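Local coordinates for protein MDM10 isoform 1 (Saccharomyces cerevisiae, PDB 7BTX) that belongs to the ERMES complex that tethers endoplasmic reticulum to mitochondria, and acts in late assembly steps of the outer-membrane TOM translocase, at residues 13-23 with 187-196; 228-236 with 248-257. All blocks are in the same frame, centred on the assembly; numbering follows the deposited sequence.

Contact 1: residues 13-23 with 187-196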
loop_
_atom_site.group_PDB
_atom_site.type_symbol
_atom_site.label_atom_id
_atom_site.label_comp_id
_atom_site.label_asym_id
_atom_site.label_seq_id
_atom_site.Cartn_x
_atom_site.Cartn_y
_atom_site.Cartn_z
ATOM N N TYR D 13 -23.445 -29.599 14.478
ATOM C CA TYR D 13 -23.431 -30.460 15.650
ATOM C C TYR D 13 -24.696 -30.321 16.475
ATOM O O TYR D 13 -25.181 -31.319 17.013
ATOM C CB TYR D 13 -22.221 -30.136 16.519
ATOM C CG TYR D 13 -20.912 -30.702 16.026
ATOM C CD1 TYR D 13 -20.850 -31.482 14.882
ATOM C CD2 TYR D 13 -19.738 -30.448 16.707
ATOM C CE1 TYR D 13 -19.657 -31.992 14.439
ATOM C CE2 TYR D 13 -18.542 -30.957 16.276
ATOM C CZ TYR D 13 -18.507 -31.730 15.145
ATOM O OH TYR D 13 -17.307 -32.233 14.707
ATOM N N GLN D 14 -25.239 -29.115 16.589
ATOM C CA GLN D 14 -26.474 -28.887 17.321
ATOM C C GLN D 14 -27.707 -29.259 16.518
ATOM O O GLN D 14 -28.793 -29.366 17.093
ATOM C CB GLN D 14 -26.574 -27.422 17.750
ATOM C CG GLN D 14 -25.492 -26.968 18.709
ATOM C CD GLN D 14 -25.163 -25.500 18.546
ATOM O OE1 GLN D 14 -25.941 -24.742 17.970
ATOM N NE2 GLN D 14 -24.005 -25.094 19.047
ATOM N N SER D 15 -27.568 -29.452 15.210
ATOM C CA SER D 15 -28.689 -29.821 14.361
ATOM C C SER D 15 -28.835 -31.321 14.186
ATOM O O SER D 15 -29.958 -31.806 14.024
ATOM C CB SER D 15 -28.545 -29.171 12.983
ATOM O OG SER D 15 -29.616 -29.543 12.137
ATOM N N THR D 16 -27.732 -32.065 14.213
ATOM C CA THR D 16 -27.763 -33.515 14.102
ATOM C C THR D 16 -27.557 -34.206 15.440
ATOM O O THR D 16 -27.501 -35.439 15.480
ATOM C CB THR D 16 -26.713 -33.989 13.102
ATOM O OG1 THR D 16 -25.404 -33.721 13.613
ATOM C CG2 THR D 16 -26.882 -33.259 11.803
ATOM N N HIS D 17 -27.447 -33.429 16.525
ATOM C CA HIS D 17 -27.263 -33.903 17.900
ATOM C C HIS D 17 -26.008 -34.769 18.038
ATOM O O HIS D 17 -26.066 -35.953 18.364
ATOM C CB HIS D 17 -28.507 -34.640 18.407
ATOM C CG HIS D 17 -29.770 -33.848 18.271
ATOM N ND1 HIS D 17 -29.918 -32.589 18.810
ATOM C CD2 HIS D 17 -30.940 -34.134 17.653
ATOM C CE1 HIS D 17 -31.126 -32.133 18.531
ATOM N NE2 HIS D 17 -31.765 -33.051 17.830
ATOM N N TRP D 18 -24.860 -34.148 17.781
ATOM C CA TRP D 18 -23.588 -34.837 17.936
ATOM C C TRP D 18 -23.050 -34.748 19.355
ATOM O O TRP D 18 -22.254 -35.609 19.758
ATOM C CB TRP D 18 -22.563 -34.279 16.946
ATOM C CG TRP D 18 -21.211 -34.922 17.018
ATOM C CD1 TRP D 18 -20.039 -34.315 17.346
ATOM C CD2 TRP D 18 -20.892 -36.295 16.770
ATOM N NE1 TRP D 18 -19.009 -35.217 17.313
ATOM C CE2 TRP D 18 -19.509 -36.441 16.960
ATOM C CE3 TRP D 18 -21.642 -37.413 16.399
ATOM C CZ2 TRP D 18 -18.863 -37.654 16.794
ATOM C CZ3 TRP D 18 -21.001 -38.609 16.240
ATOM C CH2 TRP D 18 -19.625 -38.722 16.426
ATOM N N SER D 19 -23.502 -33.748 20.124
ATOM C CA SER D 19 -23.145 -33.530 21.526
ATOM C C SER D 19 -21.644 -33.352 21.721
ATOM O O SER D 19 -20.979 -34.222 22.290
ATOM C CB SER D 19 -23.672 -34.659 22.421
ATOM O OG SER D 19 -22.848 -35.807 22.321
ATOM N N THR D 20 -21.097 -32.240 21.222
ATOM C CA THR D 20 -19.676 -31.927 21.325
ATOM C C THR D 20 -19.263 -31.388 22.693
ATOM O O THR D 20 -18.147 -30.869 22.829
ATOM C CB THR D 20 -19.281 -30.925 20.245
ATOM O OG1 THR D 20 -17.911 -30.547 20.421
ATOM C CG2 THR D 20 -20.154 -29.684 20.336
ATOM N N GLN D 21 -20.124 -31.475 23.710
ATOM C CA GLN D 21 -19.692 -31.154 25.066
ATOM C C GLN D 21 -18.718 -32.205 25.585
ATOM O O GLN D 21 -17.866 -31.920 26.433
ATOM C CB GLN D 21 -20.898 -31.004 26.004
ATOM C CG GLN D 21 -21.726 -32.266 26.241
ATOM C CD GLN D 21 -22.889 -32.386 25.277
ATOM O OE1 GLN D 21 -22.945 -31.689 24.267
ATOM N NE2 GLN D 21 -23.827 -33.272 25.588
ATOM N N ASN D 22 -18.823 -33.431 25.074
ATOM C CA ASN D 22 -17.903 -34.506 25.405
ATOM C C ASN D 22 -16.636 -34.495 24.561
ATOM O O ASN D 22 -15.871 -35.460 24.618
ATOM C CB ASN D 22 -18.601 -35.858 25.264
ATOM C CG ASN D 22 -19.425 -36.213 26.473
ATOM O OD1 ASN D 22 -20.656 -36.200 26.424
ATOM N ND2 ASN D 22 -18.755 -36.549 27.567
ATOM N N SER D 23 -16.381 -33.448 23.784
ATOM C CA SER D 23 -15.194 -33.421 22.941
ATOM C C SER D 23 -14.007 -32.900 23.735
ATOM O O SER D 23 -14.174 -32.088 24.650
ATOM C CB SER D 23 -15.441 -32.551 21.714
ATOM O OG SER D 23 -14.337 -32.597 20.829
ATOM N N GLN D 187 -14.236 -39.807 14.327
ATOM C CA GLN D 187 -14.617 -39.663 15.728
ATOM C C GLN D 187 -15.798 -40.560 16.058
ATOM O O GLN D 187 -16.864 -40.439 15.453
ATOM C CB GLN D 187 -14.930 -38.202 16.049
ATOM C CG GLN D 187 -15.677 -37.462 14.968
ATOM C CD GLN D 187 -15.680 -35.972 15.180
ATOM O OE1 GLN D 187 -15.231 -35.483 16.212
ATOM N NE2 GLN D 187 -16.175 -35.236 14.197
ATOM N N ARG D 188 -15.608 -41.453 17.031
ATOM C CA ARG D 188 -16.646 -42.391 17.448
ATOM C C ARG D 188 -17.205 -41.941 18.794
ATOM O O ARG D 188 -16.576 -42.077 19.838
ATOM C CB ARG D 188 -16.097 -43.809 17.519
ATOM C CG ARG D 188 -17.108 -44.818 18.049
ATOM C CD ARG D 188 -16.781 -46.239 17.631
ATOM N NE ARG D 188 -15.904 -46.906 18.586
ATOM C CZ ARG D 188 -14.718 -47.416 18.280
ATOM N NH1 ARG D 188 -14.264 -47.339 17.035
ATOM N NH2 ARG D 188 -13.987 -48.009 19.214
ATOM N N ASP D 189 -18.417 -41.406 18.756
ATOM C CA ASP D 189 -19.086 -40.994 19.978
ATOM C C ASP D 189 -19.667 -42.198 20.700
ATOM O O ASP D 189 -19.906 -43.248 20.104
ATOM C CB ASP D 189 -20.204 -40.004 19.666
ATOM C CG ASP D 189 -20.640 -39.207 20.874
ATOM O OD1 ASP D 189 -19.900 -39.210 21.875
ATOM O OD2 ASP D 189 -21.723 -38.589 20.829
ATOM N N SER D 190 -19.864 -42.044 22.003
ATOM C CA SER D 190 -20.665 -42.946 22.814
ATOM C C SER D 190 -21.368 -42.081 23.848
ATOM O O SER D 190 -21.423 -40.858 23.690
ATOM C CB SER D 190 -19.804 -44.022 23.469
ATOM O OG SER D 190 -20.501 -44.643 24.532
ATOM N N HIS D 191 -21.926 -42.676 24.894
ATOM C CA HIS D 191 -22.423 -41.853 25.986
ATOM C C HIS D 191 -21.511 -41.877 27.204
ATOM O O HIS D 191 -21.850 -41.272 28.227
ATOM C CB HIS D 191 -23.847 -42.275 26.361
ATOM C CG HIS D 191 -24.834 -42.081 25.250
ATOM N ND1 HIS D 191 -25.379 -43.132 24.543
ATOM C CD2 HIS D 191 -25.357 -40.955 24.711
ATOM C CE1 HIS D 191 -26.202 -42.660 23.622
ATOM N NE2 HIS D 191 -26.207 -41.342 23.703
ATOM N N ARG D 192 -20.361 -42.553 27.113
ATOM C CA ARG D 192 -19.304 -42.469 28.117
ATOM C C ARG D 192 -17.946 -42.162 27.493
ATOM O O ARG D 192 -16.939 -42.147 28.203
ATOM C CB ARG D 192 -19.211 -43.764 28.929
ATOM C CG ARG D 192 -20.510 -44.257 29.552
ATOM C CD ARG D 192 -20.846 -43.530 30.842
ATOM N NE ARG D 192 -21.784 -42.435 30.620
ATOM C CZ ARG D 192 -22.380 -41.751 31.590
ATOM N NH1 ARG D 192 -23.219 -40.770 31.292
ATOM N NH2 ARG D 192 -22.146 -42.055 32.859
ATOM N N ASN D 193 -17.896 -41.901 26.189
ATOM C CA ASN D 193 -16.649 -41.672 25.469
ATOM C C ASN D 193 -16.929 -40.823 24.241
ATOM O O ASN D 193 -18.041 -40.823 23.714
ATOM C CB ASN D 193 -15.989 -42.977 25.011
ATOM C CG ASN D 193 -15.266 -43.695 26.119
ATOM O OD1 ASN D 193 -14.517 -43.089 26.878
ATOM N ND2 ASN D 193 -15.492 -44.995 26.226
ATOM N N LEU D 194 -15.920 -40.067 23.814
ATOM C CA LEU D 194 -15.935 -39.412 22.513
ATOM C C LEU D 194 -14.528 -39.522 21.921
ATOM O O LEU D 194 -13.821 -38.534 21.768
ATOM C CB LEU D 194 -16.441 -37.972 22.585
ATOM C CG LEU D 194 -17.051 -37.391 21.292
ATOM C CD1 LEU D 194 -18.146 -36.394 21.627
ATOM C CD2 LEU D 194 -16.064 -36.739 20.338
ATOM N N GLN D 195 -14.053 -40.756 21.744
ATOM C CA GLN D 195 -12.770 -40.998 21.091
ATOM C C GLN D 195 -12.723 -40.383 19.698
ATOM O O GLN D 195 -13.745 -40.247 19.028
ATOM C CB GLN D 195 -12.503 -42.497 20.984
ATOM C CG GLN D 195 -12.672 -43.261 22.266
ATOM C CD GLN D 195 -12.757 -44.745 22.033
ATOM O OE1 GLN D 195 -12.962 -45.194 20.910
ATOM N NE2 GLN D 195 -12.595 -45.520 23.093
ATOM N N GLU D 196 -11.523 -40.018 19.263
ATOM C CA GLU D 196 -11.357 -39.285 18.019
ATOM C C GLU D 196 -9.975 -39.561 17.460
ATOM O O GLU D 196 -8.999 -39.543 18.204
ATOM C CB GLU D 196 -11.537 -37.788 18.245
ATOM C CG GLU D 196 -11.492 -36.966 16.989
ATOM C CD GLU D 196 -11.929 -35.545 17.221
ATOM O OE1 GLU D 196 -12.128 -35.170 18.394
ATOM O OE2 GLU D 196 -12.077 -34.803 16.231
#
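Tyr-13 and Trp-18 meet Gln-187 and Asp-189 where the end of the N-terminal helix 5-16 and the loop after it pack on the hairpin of strands 179-189 and 194-199, part of the beta barrel that marks this family. At His-17, with positive phi, the chain leaves the helix, and Trp-18 N bonds to Tyr-13 O. With CG anti to the backbone N of Trp-18 (chi1 -180°), the indole is carried out to Gln-187 and Asp-189, its CD1 over the centre of the Tyr-13 ring. Asp-189 CB lies over one face of the indole, a CH-pi contact 4.0 Å from the centroid of the six-membered ring. At the edge, near the ring plane, Gln-187 O sits 3.4 Å from Trp-18 CH2. The Gln-187 chain runs extended past the indole, CG 3.7 Å from Trp-18 CZ2, toward a tyrosine coming from the opposite direction. Its NE2 donates to Tyr-13 OH over 3.2 Å (N-H...O 151°), with ring and amide planes 66° apart. Tyr-13 OH also makes a weak hydrogen bond to Gln-166. Ser-19 OG donates to Trp-18 O at 2.6 Å, beside the Asp-189 carboxylate. Glu-196 turns its polar end to a salt bridge with Arg-209. Further along, Leu-194 packs against the turn at residues 19-22, its CD1 near Ser-19 O and 3.7 Å from Asn-22 CB.

Contact 2: residues 228-236 with 248-257; sequences NSSLSLGAE and CSTTLRYYTH
The antiparallel hairpin of strands 230-240 and 245-258, two neighbouring staves of the beta barrel, pairs Ser-230 with Tyr-255, Gly-234 with Thr-251 and Glu-236 with Ser-249 as hydrogen-bonded pairs. Gly-234 N donates to Thr-251 O at 2.9 Å (N-H...O 169°), and Thr-251 N answers to Gly-234 O. Ser-230 N reaches Tyr-255 O at 3.0 Å, whereas the return bond is weak. Between these ladders the pairing slackens at Ser-232, whose N-H makes a weak bond to Arg-253 O. On the face bearing Leu-231, the CD1 of Leu-252 lies 3.8 Å from Leu-231 CD2 and also meets Leu-233 CG, the leucines crossing at a slant. With CG of Tyr-254 anti to the backbone N (chi1 171°), its ring is carried alongside Leu-231, CD1 3.8 Å from Leu-231 CB. On the other face Ser-230 OG approaches Tyr-255 CB at 3.6 Å. There Glu-236, extended beyond CG, leans toward the partner strand and lies alongside Ser-249, OE2 3.6 Å from Ser-249 CB. With alanine in place of Glu-236, Ser-249 CB would probably lose its cover, and a basic side chain of another protein chain would lose an acidic neighbour. Ser-249 and Thr-251 both bond through their hydroxyls to Tyr-24. Backbone bonds continue the sheet from Leu-233 to His-212 and Ala-235 to Val-210 on one flank, and from Thr-256 to Leu-265, on strand 263-269, on the other.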
loop_
_atom_site.group_PDB
_atom_site.type_symbol
_atom_site.label_atom_id
_atom_site.label_comp_id
_atom_site.label_asym_id
_atom_site.label_seq_id
_atom_site.Cartn_x
_atom_site.Cartn_y
_atom_site.Cartn_z
ATOM N N ASN D 228 -26.641 -32.370 39.786
ATOM C CA ASN D 228 -25.745 -32.863 38.746
ATOM C C ASN D 228 -24.307 -32.779 39.239
ATOM O O ASN D 228 -23.933 -31.844 39.942
ATOM C CB ASN D 228 -25.930 -32.060 37.447
ATOM C CG ASN D 228 -25.326 -32.745 36.219
ATOM O OD1 ASN D 228 -24.259 -33.356 36.277
ATOM N ND2 ASN D 228 -26.027 -32.648 35.096
ATOM N N SER D 229 -23.516 -33.787 38.874
ATOM C CA SER D 229 -22.083 -33.818 39.122
ATOM C C SER D 229 -21.466 -34.764 38.105
ATOM O O SER D 229 -21.861 -35.928 38.021
ATOM C CB SER D 229 -21.738 -34.283 40.544
ATOM O OG SER D 229 -22.457 -33.577 41.542
ATOM N N SER D 230 -20.496 -34.267 37.343
ATOM C CA SER D 230 -19.941 -35.076 36.266
ATOM C C SER D 230 -18.434 -34.917 36.144
ATOM O O SER D 230 -17.954 -34.022 35.445
ATOM C CB SER D 230 -20.611 -34.717 34.941
ATOM O OG SER D 230 -19.919 -33.665 34.293
ATOM N N LEU D 231 -17.678 -35.789 36.803
ATOM C CA LEU D 231 -16.229 -35.747 36.689
ATOM C C LEU D 231 -15.796 -36.400 35.386
ATOM O O LEU D 231 -15.781 -37.626 35.282
ATOM C CB LEU D 231 -15.575 -36.436 37.891
ATOM C CG LEU D 231 -14.066 -36.313 38.129
ATOM C CD1 LEU D 231 -13.808 -36.303 39.619
ATOM C CD2 LEU D 231 -13.264 -37.443 37.502
ATOM N N SER D 232 -15.447 -35.599 34.390
ATOM C CA SER D 232 -14.879 -36.142 33.171
ATOM C C SER D 232 -13.378 -36.349 33.325
ATOM O O SER D 232 -12.780 -36.008 34.345
ATOM C CB SER D 232 -15.162 -35.220 31.997
ATOM O OG SER D 232 -14.253 -35.483 30.955
ATOM N N LEU D 233 -12.766 -36.914 32.286
ATOM C CA LEU D 233 -11.328 -37.152 32.264
ATOM C C LEU D 233 -10.886 -37.337 30.820
ATOM O O LEU D 233 -11.410 -38.204 30.118
ATOM C CB LEU D 233 -10.961 -38.383 33.099
ATOM C CG LEU D 233 -9.520 -38.596 33.582
ATOM C CD1 LEU D 233 -9.557 -39.419 34.855
ATOM C CD2 LEU D 233 -8.591 -39.254 32.568
ATOM N N GLY D 234 -9.918 -36.555 30.370
ATOM C CA GLY D 234 -9.528 -36.617 28.980
ATOM C C GLY D 234 -8.043 -36.765 28.752
ATOM O O GLY D 234 -7.247 -36.573 29.671
ATOM N N ALA D 235 -7.659 -37.117 27.532
ATOM C CA ALA D 235 -6.259 -37.203 27.156
ATOM C C ALA D 235 -6.120 -36.921 25.664
ATOM O O ALA D 235 -7.096 -36.949 24.916
ATOM C CB ALA D 235 -5.698 -38.570 27.528
ATOM N N GLU D 236 -4.903 -36.644 25.210
ATOM C CA GLU D 236 -4.644 -36.496 23.787
ATOM C C GLU D 236 -3.213 -36.924 23.518
ATOM O O GLU D 236 -2.374 -36.864 24.414
ATOM C CB GLU D 236 -4.897 -35.067 23.302
ATOM C CG GLU D 236 -3.799 -34.086 23.592
ATOM C CD GLU D 236 -4.205 -32.659 23.311
ATOM O OE1 GLU D 236 -5.378 -32.431 22.954
ATOM O OE2 GLU D 236 -3.345 -31.763 23.439
ATOM N N CYS D 248 1.328 -34.603 24.271
ATOM C CA CYS D 248 0.386 -35.238 25.179
ATOM C C CYS D 248 -0.314 -34.184 26.015
ATOM O O CYS D 248 0.129 -33.034 26.064
ATOM C CB CYS D 248 1.088 -36.247 26.087
ATOM S SG CYS D 248 -0.033 -37.207 27.124
ATOM N N SER D 249 -1.400 -34.570 26.667
ATOM C CA SER D 249 -2.120 -33.719 27.605
ATOM C C SER D 249 -2.986 -34.631 28.456
ATOM O O SER D 249 -3.136 -35.821 28.166
ATOM C CB SER D 249 -2.965 -32.663 26.898
ATOM O OG SER D 249 -3.680 -31.886 27.835
ATOM N N THR D 250 -3.540 -34.066 29.525
ATOM C CA THR D 250 -4.460 -34.764 30.412
ATOM C C THR D 250 -5.278 -33.720 31.152
ATOM O O THR D 250 -4.710 -32.831 31.786
ATOM C CB THR D 250 -3.720 -35.655 31.415
ATOM O OG1 THR D 250 -2.987 -36.676 30.728
ATOM C CG2 THR D 250 -4.700 -36.313 32.362
ATOM N N THR D 251 -6.596 -33.797 31.078
ATOM C CA THR D 251 -7.440 -32.771 31.659
ATOM C C THR D 251 -8.527 -33.437 32.502
ATOM O O THR D 251 -8.919 -34.575 32.252
ATOM C CB THR D 251 -7.985 -31.887 30.537
ATOM O OG1 THR D 251 -6.941 -31.619 29.595
ATOM C CG2 THR D 251 -8.468 -30.561 31.068
ATOM N N LEU D 252 -9.000 -32.738 33.531
ATOM C CA LEU D 252 -9.833 -33.347 34.562
ATOM C C LEU D 252 -11.016 -32.463 34.956
ATOM O O LEU D 252 -11.145 -32.114 36.132
ATOM C CB LEU D 252 -8.964 -33.683 35.779
ATOM C CG LEU D 252 -9.391 -34.712 36.831
ATOM C CD1 LEU D 252 -10.000 -35.921 36.183
ATOM C CD2 LEU D 252 -8.206 -35.105 37.685
ATOM N N ARG D 253 -11.835 -32.027 33.997
ATOM C CA ARG D 253 -12.939 -31.127 34.320
ATOM C C ARG D 253 -13.971 -31.810 35.215
ATOM O O ARG D 253 -14.065 -33.034 35.278
ATOM C CB ARG D 253 -13.632 -30.605 33.062
ATOM C CG ARG D 253 -14.448 -31.631 32.322
ATOM C CD ARG D 253 -15.167 -31.033 31.126
ATOM N NE ARG D 253 -16.216 -30.102 31.515
ATOM C CZ ARG D 253 -17.460 -30.464 31.807
ATOM N NH1 ARG D 253 -17.809 -31.742 31.753
ATOM N NH2 ARG D 253 -18.355 -29.551 32.150
ATOM N N TYR D 254 -14.733 -30.992 35.938
ATOM C CA TYR D 254 -15.652 -31.487 36.963
ATOM C C TYR D 254 -16.802 -30.494 37.101
ATOM O O TYR D 254 -16.682 -29.489 37.802
ATOM C CB TYR D 254 -14.915 -31.683 38.281
ATOM C CG TYR D 254 -15.791 -31.977 39.473
ATOM C CD1 TYR D 254 -16.610 -33.096 39.502
ATOM C CD2 TYR D 254 -15.776 -31.149 40.586
ATOM C CE1 TYR D 254 -17.404 -33.371 40.600
ATOM C CE2 TYR D 254 -16.560 -31.419 41.688
ATOM C CZ TYR D 254 -17.375 -32.529 41.688
ATOM O OH TYR D 254 -18.160 -32.797 42.782
ATOM N N TYR D 255 -17.919 -30.795 36.448
ATOM C CA TYR D 255 -19.088 -29.926 36.432
ATOM C C TYR D 255 -19.925 -30.204 37.674
ATOM O O TYR D 255 -20.147 -31.365 38.024
ATOM C CB TYR D 255 -19.889 -30.175 35.157
ATOM C CG TYR D 255 -20.910 -29.123 34.810
ATOM C CD1 TYR D 255 -22.235 -29.259 35.198
ATOM C CD2 TYR D 255 -20.554 -28.008 34.068
ATOM C CE1 TYR D 255 -23.174 -28.303 34.867
ATOM C CE2 TYR D 255 -21.485 -27.045 33.735
ATOM C CZ TYR D 255 -22.792 -27.200 34.135
ATOM O OH TYR D 255 -23.728 -26.248 33.809
ATOM N N THR D 256 -20.378 -29.147 38.347
ATOM C CA THR D 256 -21.054 -29.309 39.631
ATOM C C THR D 256 -22.268 -28.374 39.617
ATOM O O THR D 256 -22.574 -27.794 38.573
ATOM C CB THR D 256 -20.071 -28.996 40.775
ATOM O OG1 THR D 256 -18.790 -29.538 40.448
ATOM C CG2 THR D 256 -20.456 -29.703 42.081
ATOM N N HIS D 257 -22.986 -28.244 40.735
ATOM C CA HIS D 257 -23.985 -27.207 40.953
ATOM C C HIS D 257 -23.916 -26.759 42.408
ATOM O O HIS D 257 -23.287 -27.408 43.250
ATOM C CB HIS D 257 -25.399 -27.681 40.604
ATOM C CG HIS D 257 -25.697 -27.681 39.140
ATOM N ND1 HIS D 257 -25.395 -28.741 38.314
ATOM C CD2 HIS D 257 -26.296 -26.753 38.357
ATOM C CE1 HIS D 257 -25.784 -28.461 37.083
ATOM N NE2 HIS D 257 -26.330 -27.260 37.081
#

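Contact 1 ties the N-terminal segment to the barrel wall, and contact 2 is part of that wall further along the chain. Their centres lie 15 Å apart and their nearest atoms about 5 Å apart, without touching. Strand 209-211 stands between them, bonded through its backbone to strand 194-199 on one side and to strand 230-240 on the other. The N-terminal chain also spans both, since Tyr-24, the residue directly after segment 13-23, reaches contact 2, and Ile-27 touches Thr-251 and Arg-253. One continuous N-terminal stretch thus lines successive parts of the barrel.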